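Local coordinates for A1 protein (PDB 3RLK) that serves as a minor structural component of the bacteriophage Qbeta particle, made by read-through of the coat-protein stop codon and probably needed for infection, at residues A[99-104]-A[142-147]; A[120-123]-A[129-132]. All coordinates share one frame; numbering follows the deposited sequence.

Interaction 1: A[99-104]-A[142-147]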
ATOM      1  N   LEU A  99       2.546  -3.883  -4.067  1.00 12.74           N
ATOM      2  CA  LEU A  99       1.415  -3.312  -4.787  1.00 13.34           C
ATOM      3  C   LEU A  99       1.887  -2.203  -5.746  1.00 12.66           C
ATOM      4  O   LEU A  99       3.032  -1.747  -5.663  1.00 15.44           O
ATOM      5  CB  LEU A  99       0.420  -2.726  -3.768  1.00 10.91           C
ATOM      6  CG  LEU A  99       0.031  -3.586  -2.552  1.00 13.09           C
ATOM      7  CD1 LEU A  99      -1.149  -2.861  -1.969  1.00 14.10           C
ATOM      8  CD2 LEU A  99      -0.408  -5.018  -2.912  1.00 14.25           C
ATOM      9  N   ASP A 100       0.990  -1.787  -6.650  1.00 13.31           N
ATOM     10  CA  ASP A 100       1.310  -0.795  -7.656  1.00 12.70           C
ATOM     11  C   ASP A 100       1.038   0.597  -7.097  1.00 12.99           C
ATOM     12  O   ASP A 100      -0.057   1.123  -7.181  1.00 12.48           O
ATOM     13  CB  ASP A 100       0.571  -1.081  -8.933  1.00 12.17           C
ATOM     14  CG  ASP A 100       0.971  -0.146 -10.088  1.00 15.69           C
ATOM     15  OD1 ASP A 100       1.576   0.947  -9.861  1.00 14.22           O
ATOM     16  OD2 ASP A 100       0.592  -0.501 -11.223  1.00 16.84           O
ATOM     17  N   ALA A 101       2.070   1.221  -6.507  1.00 12.17           N
ATOM     18  CA  ALA A 101       1.855   2.600  -5.912  1.00 11.98           C
ATOM     19  C   ALA A 101       1.413   3.675  -6.951  1.00 13.48           C
ATOM     20  O   ALA A 101       0.698   4.643  -6.569  1.00 16.46           O
ATOM     21  CB  ALA A 101       3.175   3.073  -5.179  1.00 13.28           C
ATOM     22  N   THR A 102       1.805   3.497  -8.205  1.00 13.72           N
ATOM     23  CA  THR A 102       1.439   4.405  -9.341  1.00 15.15           C
ATOM     24  C   THR A 102      -0.041   4.241  -9.661  1.00 13.62           C
ATOM     25  O   THR A 102      -0.808   5.205  -9.570  1.00 14.92           O
ATOM     26  CB  THR A 102       2.351   4.208 -10.584  1.00 14.04           C
ATOM     27  OG1 THR A 102       3.693   4.653 -10.280  1.00 15.96           O
ATOM     28  CG2 THR A 102       1.779   4.943 -11.794  1.00 16.04           C
ATOM     29  N   TYR A 103      -0.482   3.024  -9.939  1.00 12.27           N
ATOM     30  CA  TYR A 103      -1.902   2.775 -10.077  1.00 13.24           C
ATOM     31  C   TYR A 103      -2.717   3.316  -8.914  1.00 12.83           C
ATOM     32  O   TYR A 103      -3.778   3.870  -9.139  1.00 13.20           O
ATOM     33  CB  TYR A 103      -2.200   1.272 -10.135  1.00 12.45           C
ATOM     34  CG  TYR A 103      -3.602   1.016 -10.567  1.00 15.90           C
ATOM     35  CD1 TYR A 103      -3.945   1.102 -11.907  1.00 16.76           C
ATOM     36  CD2 TYR A 103      -4.588   0.703  -9.648  1.00 14.21           C
ATOM     37  CE1 TYR A 103      -5.239   0.891 -12.334  1.00 19.52           C
ATOM     38  CE2 TYR A 103      -5.896   0.483 -10.046  1.00 16.22           C
ATOM     39  CZ  TYR A 103      -6.191   0.527 -11.415  1.00 18.43           C
ATOM     40  OH  TYR A 103      -7.459   0.331 -11.799  1.00 18.78           O
ATOM     41  N   LEU A 104      -2.272   3.091  -7.678  1.00 12.20           N
ATOM     42  CA  LEU A 104      -3.124   3.450  -6.530  1.00 13.21           C
ATOM     43  C   LEU A 104      -3.342   4.980  -6.492  1.00 13.95           C
ATOM     44  O   LEU A 104      -4.247   5.455  -5.771  1.00 15.59           O
ATOM     45  CB  LEU A 104      -2.510   2.980  -5.209  1.00 12.42           C
ATOM     46  CG  LEU A 104      -2.596   1.443  -4.967  1.00 12.48           C
ATOM     47  CD1 LEU A 104      -1.669   0.975  -3.885  1.00 13.79           C
ATOM     48  CD2 LEU A 104      -4.038   0.977  -4.641  1.00 12.48           C
ATOM     49  N   CYS A 142      -0.463   7.436   4.276  1.00  9.70           N
ATOM     50  CA  CYS A 142       0.916   7.733   3.758  1.00 10.83           C
ATOM     51  C   CYS A 142       0.765   8.210   2.297  1.00  9.53           C
ATOM     52  O   CYS A 142      -0.059   7.636   1.549  1.00 10.52           O
ATOM     53  CB  CYS A 142       1.772   6.448   3.840  1.00 11.42           C
ATOM     54  SG  CYS A 142       3.527   6.822   3.455  1.00 14.74           S
ATOM     55  N   SER A 143       1.455   9.291   1.905  1.00  7.69           N
ATOM     56  CA  SER A 143       1.312   9.900   0.551  1.00  9.19           C
ATOM     57  C   SER A 143       1.921   8.968  -0.518  1.00  8.38           C
ATOM     58  O   SER A 143       3.113   8.657  -0.391  1.00 10.46           O
ATOM     59  CB  SER A 143       2.087  11.192   0.489  1.00 10.61           C
ATOM     60  OG  SER A 143       2.000  11.698  -0.841  1.00 11.42           O
ATOM     61  N   LEU A 144       1.150   8.620  -1.552  1.00  9.17           N
ATOM     62  CA  LEU A 144       1.623   7.840  -2.705  1.00 11.25           C
ATOM     63  C   LEU A 144       2.731   8.617  -3.505  1.00 13.44           C
ATOM     64  O   LEU A 144       3.673   8.026  -4.103  1.00 13.52           O
ATOM     65  CB  LEU A 144       0.398   7.443  -3.583  1.00 11.95           C
ATOM     66  CG  LEU A 144      -0.449   6.403  -2.812  1.00 12.01           C
ATOM     67  CD1 LEU A 144      -1.859   6.356  -3.477  1.00 11.49           C
ATOM     68  CD2 LEU A 144       0.293   5.007  -2.814  1.00 11.18           C
ATOM     69  N   SER A 145       2.653   9.951  -3.388  1.00 14.10           N
ATOM     70  CA  SER A 145       3.621  10.856  -3.988  1.00 15.18           C
ATOM     71  C   SER A 145       4.963  10.660  -3.329  1.00 14.97           C
ATOM     72  O   SER A 145       5.947  10.513  -4.041  1.00 16.53           O
ATOM     73  CB  SER A 145       3.213  12.341  -3.910  1.00 15.67           C
ATOM     74  OG  SER A 145       2.116  12.586  -4.813  1.00 17.56           O
ATOM     75  N   ASP A 146       4.989  10.561  -2.000  1.00 12.26           N
ATOM     76  CA  ASP A 146       6.209  10.358  -1.256  1.00 13.63           C
ATOM     77  C   ASP A 146       6.815   8.950  -1.518  1.00 13.88           C
ATOM     78  O   ASP A 146       7.989   8.829  -1.828  1.00 13.09           O
ATOM     79  CB  ASP A 146       5.982  10.504   0.268  1.00 13.01           C
ATOM     80  CG  ASP A 146       5.627  11.912   0.725  1.00 16.12           C
ATOM     81  OD1 ASP A 146       5.544  12.822  -0.130  1.00 20.38           O
ATOM     82  OD2 ASP A 146       5.455  12.123   1.973  1.00 19.80           O
ATOM     83  N   ILE A 147       5.993   7.900  -1.393  1.00 11.94           N
ATOM     84  CA  ILE A 147       6.452   6.499  -1.589  1.00 11.13           C
ATOM     85  C   ILE A 147       7.116   6.319  -2.990  1.00  9.98           C
ATOM     86  O   ILE A 147       8.114   5.627  -3.122  1.00 10.40           O
ATOM     87  CB  ILE A 147       5.231   5.524  -1.419  1.00 12.01           C
ATOM     88  CG1 ILE A 147       4.708   5.658   0.029  1.00  7.43           C
ATOM     89  CG2 ILE A 147       5.599   4.077  -1.879  1.00 11.07           C
ATOM     90  CD1 ILE A 147       3.345   4.953   0.263  1.00  7.07           C
TER
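Leu144 reaches across to the turn at 101-104 with both of its methyl groups, each meeting a different residue. Leu144 CD1 lies 3.4 Å from the backbone oxygen Leu104 O and 3.8 Å from Leu104 CB. Leu144 CD2 turns to the start of the same turn, 3.8 Å from Ala101 O, with Ala101 CB at 4.2 Å. Leu144 holds this straddling position because CG sits beside its backbone N and opposite the carbonyl carbon (chi1 -69°), which sends the fork at CG over the facing turn. A second, lighter contact lies one turn further along, where Ile147 CG2 comes to 4.2 Å from Ala101 CB. The CA atoms of Ala101 and Leu144 are 6.1 Å apart, consistent with the small side chain of Ala101. On each side the touching residues are spaced three apart, Ala101 with Leu104 and Leu144 with Ile147, as expected when two single helical turns present one face to each other. The arrangement is a buried apolar packing of two short N-capped helical turns in the beta-barrel read-through domain, and Ile156 of strand 154-159 touches Ala101, Leu104 and Leu144. Polar groups behind the apolar layer set the turns. Asp100 is the N-cap of 101-104: its OD1 takes the N-H of Tyr103 at 2.9 Å, nearly straight at 166°, from above the carboxylate plane (69° out of it). Thr102 N gives OD1 a weaker bond. Leu104 N closes the turn onto Asp100 O. Ser143 takes the N-cap position of 144-147 with weaker bonds, OG accepting from Ser145 N and Asp146 N, while Ile147 N bonds to Ser143 O. Further out, Leu144 is tied through its backbone to Arg131 of strand 129-135, and Thr102 OG1 bonds to Asp80.

Interaction 2: A[120-123]-A[129-132]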
ATOM      1  N   GLY A 120      -5.823  14.367  -0.151  1.00 12.67           N
ATOM      2  CA  GLY A 120      -5.724  15.413   0.900  1.00 14.06           C
ATOM      3  C   GLY A 120      -4.754  16.529   0.527  1.00 15.77           C
ATOM      4  O   GLY A 120      -3.803  16.354  -0.273  1.00 14.68           O
ATOM      5  N   LYS A 121      -5.005  17.665   1.166  1.00 16.45           N
ATOM      6  CA  LYS A 121      -4.249  18.865   0.942  1.00 18.58           C
ATOM      7  C   LYS A 121      -3.179  19.014   2.065  1.00 17.90           C
ATOM      8  O   LYS A 121      -3.518  19.087   3.210  1.00 16.79           O
ATOM      9  CB  LYS A 121      -5.154  20.101   0.921  1.00 17.96           C
ATOM     10  CG  LYS A 121      -4.294  21.383   0.570  1.00 21.54           C
ATOM     11  CD  LYS A 121      -5.084  22.641   0.754  1.00 25.93           C
ATOM     12  CE  LYS A 121      -4.223  23.872   0.418  1.00 27.48           C
ATOM     13  NZ  LYS A 121      -3.811  23.940  -1.069  1.00 31.93           N
ATOM     14  N   LYS A 122      -1.904  19.017   1.701  1.00 17.95           N
ATOM     15  CA  LYS A 122      -0.834  19.187   2.711  1.00 17.61           C
ATOM     16  C   LYS A 122      -0.629  20.621   3.182  1.00 18.33           C
ATOM     17  O   LYS A 122      -0.968  21.582   2.474  1.00 18.71           O
ATOM     18  CB  LYS A 122       0.486  18.669   2.157  1.00 19.63           C
ATOM     19  CG  LYS A 122       0.397  17.195   1.743  1.00 24.72           C
ATOM     20  CD  LYS A 122       1.604  16.341   2.170  1.00 29.48           C
ATOM     21  CE  LYS A 122       2.771  16.473   1.245  1.00 30.92           C
ATOM     22  NZ  LYS A 122       3.255  15.097   0.866  1.00 31.86           N
ATOM     23  N   PRO A 123      -0.032  20.779   4.368  1.00 17.74           N
ATOM     24  CA  PRO A 123       0.418  22.143   4.702  1.00 19.79           C
ATOM     25  C   PRO A 123       1.654  22.470   3.809  1.00 21.08           C
ATOM     26  O   PRO A 123       2.250  21.542   3.173  1.00 22.21           O
ATOM     27  CB  PRO A 123       0.863  22.024   6.189  1.00 20.35           C
ATOM     28  CG  PRO A 123       0.635  20.628   6.602  1.00 19.82           C
ATOM     29  CD  PRO A 123       0.292  19.790   5.397  1.00 16.70           C
ATOM     30  N   ILE A 129      -1.893  18.871  -3.211  1.00 18.02           N
ATOM     31  CA  ILE A 129      -2.986  17.940  -3.035  1.00 17.15           C
ATOM     32  C   ILE A 129      -2.523  16.571  -3.545  1.00 15.72           C
ATOM     33  O   ILE A 129      -2.137  16.451  -4.705  1.00 17.39           O
ATOM     34  CB  ILE A 129      -4.306  18.441  -3.678  1.00 17.98           C
ATOM     35  CG1 ILE A 129      -4.846  19.690  -2.900  1.00 19.05           C
ATOM     36  CG2 ILE A 129      -5.338  17.328  -3.671  1.00 14.53           C
ATOM     37  CD1 ILE A 129      -6.048  20.427  -3.581  1.00 17.33           C
ATOM     38  N   GLU A 130      -2.522  15.578  -2.662  1.00 13.48           N
ATOM     39  CA  GLU A 130      -1.915  14.263  -2.994  1.00 13.11           C
ATOM     40  C   GLU A 130      -2.880  13.159  -2.682  1.00 13.72           C
ATOM     41  O   GLU A 130      -3.952  13.408  -2.079  1.00 14.85           O
ATOM     42  CB  GLU A 130      -0.583  14.105  -2.240  1.00 14.52           C
ATOM     43  CG  GLU A 130       0.476  15.049  -2.839  1.00 15.65           C
ATOM     44  CD  GLU A 130       1.842  15.013  -2.155  1.00 20.98           C
ATOM     45  OE1 GLU A 130       1.969  14.237  -1.174  1.00 22.85           O
ATOM     46  OE2 GLU A 130       2.777  15.756  -2.666  1.00 24.13           O
ATOM     47  N   ARG A 131      -2.587  11.947  -3.149  1.00 11.90           N
ATOM     48  CA  ARG A 131      -3.401  10.782  -2.748  1.00 12.96           C
ATOM     49  C   ARG A 131      -2.677   9.933  -1.717  1.00 11.37           C
ATOM     50  O   ARG A 131      -1.416   9.672  -1.863  1.00 12.05           O
ATOM     51  CB  ARG A 131      -3.860   9.975  -3.976  1.00 13.13           C
ATOM     52  CG  ARG A 131      -5.083  10.677  -4.574  1.00 16.92           C
ATOM     53  CD  ARG A 131      -5.025  10.798  -5.972  1.00 21.77           C
ATOM     54  NE  ARG A 131      -6.048  11.741  -6.524  1.00 23.23           N
ATOM     55  CZ  ARG A 131      -6.623  11.572  -7.699  1.00 23.74           C
ATOM     56  NH1 ARG A 131      -6.326  10.483  -8.410  1.00 26.75           N
ATOM     57  NH2 ARG A 131      -7.494  12.479  -8.161  1.00 18.30           N
ATOM     58  N   PHE A 132      -3.427   9.528  -0.668  1.00 11.20           N
ATOM     59  CA  PHE A 132      -2.851   8.944   0.534  1.00 11.54           C
ATOM     60  C   PHE A 132      -3.433   7.540   0.739  1.00 11.15           C
ATOM     61  O   PHE A 132      -4.681   7.350   0.830  1.00 12.17           O
ATOM     62  CB  PHE A 132      -3.185   9.772   1.776  1.00 10.02           C
ATOM     63  CG  PHE A 132      -2.527  11.087   1.816  1.00 13.10           C
ATOM     64  CD1 PHE A 132      -1.443  11.299   2.639  1.00 12.86           C
ATOM     65  CD2 PHE A 132      -2.986  12.107   1.019  1.00 13.48           C
ATOM     66  CE1 PHE A 132      -0.834  12.612   2.702  1.00 11.08           C
ATOM     67  CE2 PHE A 132      -2.427  13.372   1.042  1.00  9.14           C
ATOM     68  CZ  PHE A 132      -1.335  13.628   1.853  1.00 14.42           C
TER
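Gly120 and Glu130 form an antiparallel hydrogen-bonded pair in the beta hairpin of strands 117-121 and 129-135, and both backbone polar groups of Gly120 are satisfied by one residue. Gly120 N donates to Glu130 O (2.9 Å, 164° at the hydrogen), and Glu130 N returns a bond to Gly120 O (2.8 Å, 167°). Gly120 O also receives a CA-H...O contact, with Ile129 CA 3.3 Å away, and faces Phe132 CE2 at the rim of the ring. The next pair, Lys121 with Ile129, is non-hydrogen-bonded, and its CA atoms close to 4.3 Å; the backbone of Lys121 instead bonds to Tyr53 and Ala55 of the parallel strand 52-58, which continues the sheet.

Past the paired residues, Lys122 folds back over the hairpin through bends at chi2, chi3 and chi4. This brings NZ to Glu130 OE1 at 2.6 Å, a salt bridge in which the ammonium stands 38° out of the carboxylate plane. OE1 is gripped a second time by the hydroxyl of Ser143, so one carboxylate oxygen joins the lysine to the neighbouring strand; Asp146 adds a long, weak ion pair to the same NZ. The apolar part of Lys122 meets Phe132 at its edge, Lys122 CG lying in the ring plane 4.0 Å from Phe132 CZ. The ring is further held by a T-shaped contact with Trp35 of strand 34-38. The amine of Lys121 has a separate acceptor, Gly127 O in the hairpin loop, reached by a chain that is extended until a bend at its last torsion. On the way the chain crosses the isoleucine side chain, with Lys121 CB 3.9 Å from Ile129 CG1.

The centres of the two interactions are 12 Å apart, interaction 1 about 7 Å from the centre of the chain and interaction 2 about 16 Å. Along the chain the order is 99-104, 120-123, 129-132, 142-147, so the whole hairpin of interaction 2 falls between the two partners of interaction 1. Strands 129-135 and 140-143 are antiparallel neighbours, and where the latter passes into the helix Leu144 N lies 2.8 Å from Arg131 O. Separately, Ser145 CB packs 3.5 Å from Glu130 CD. The 144-147 turn therefore bears on strand 129-135 of the hairpin and on the 101-104 turn, linking the buried contact of the two turns to the partly buried hairpin of the sheet.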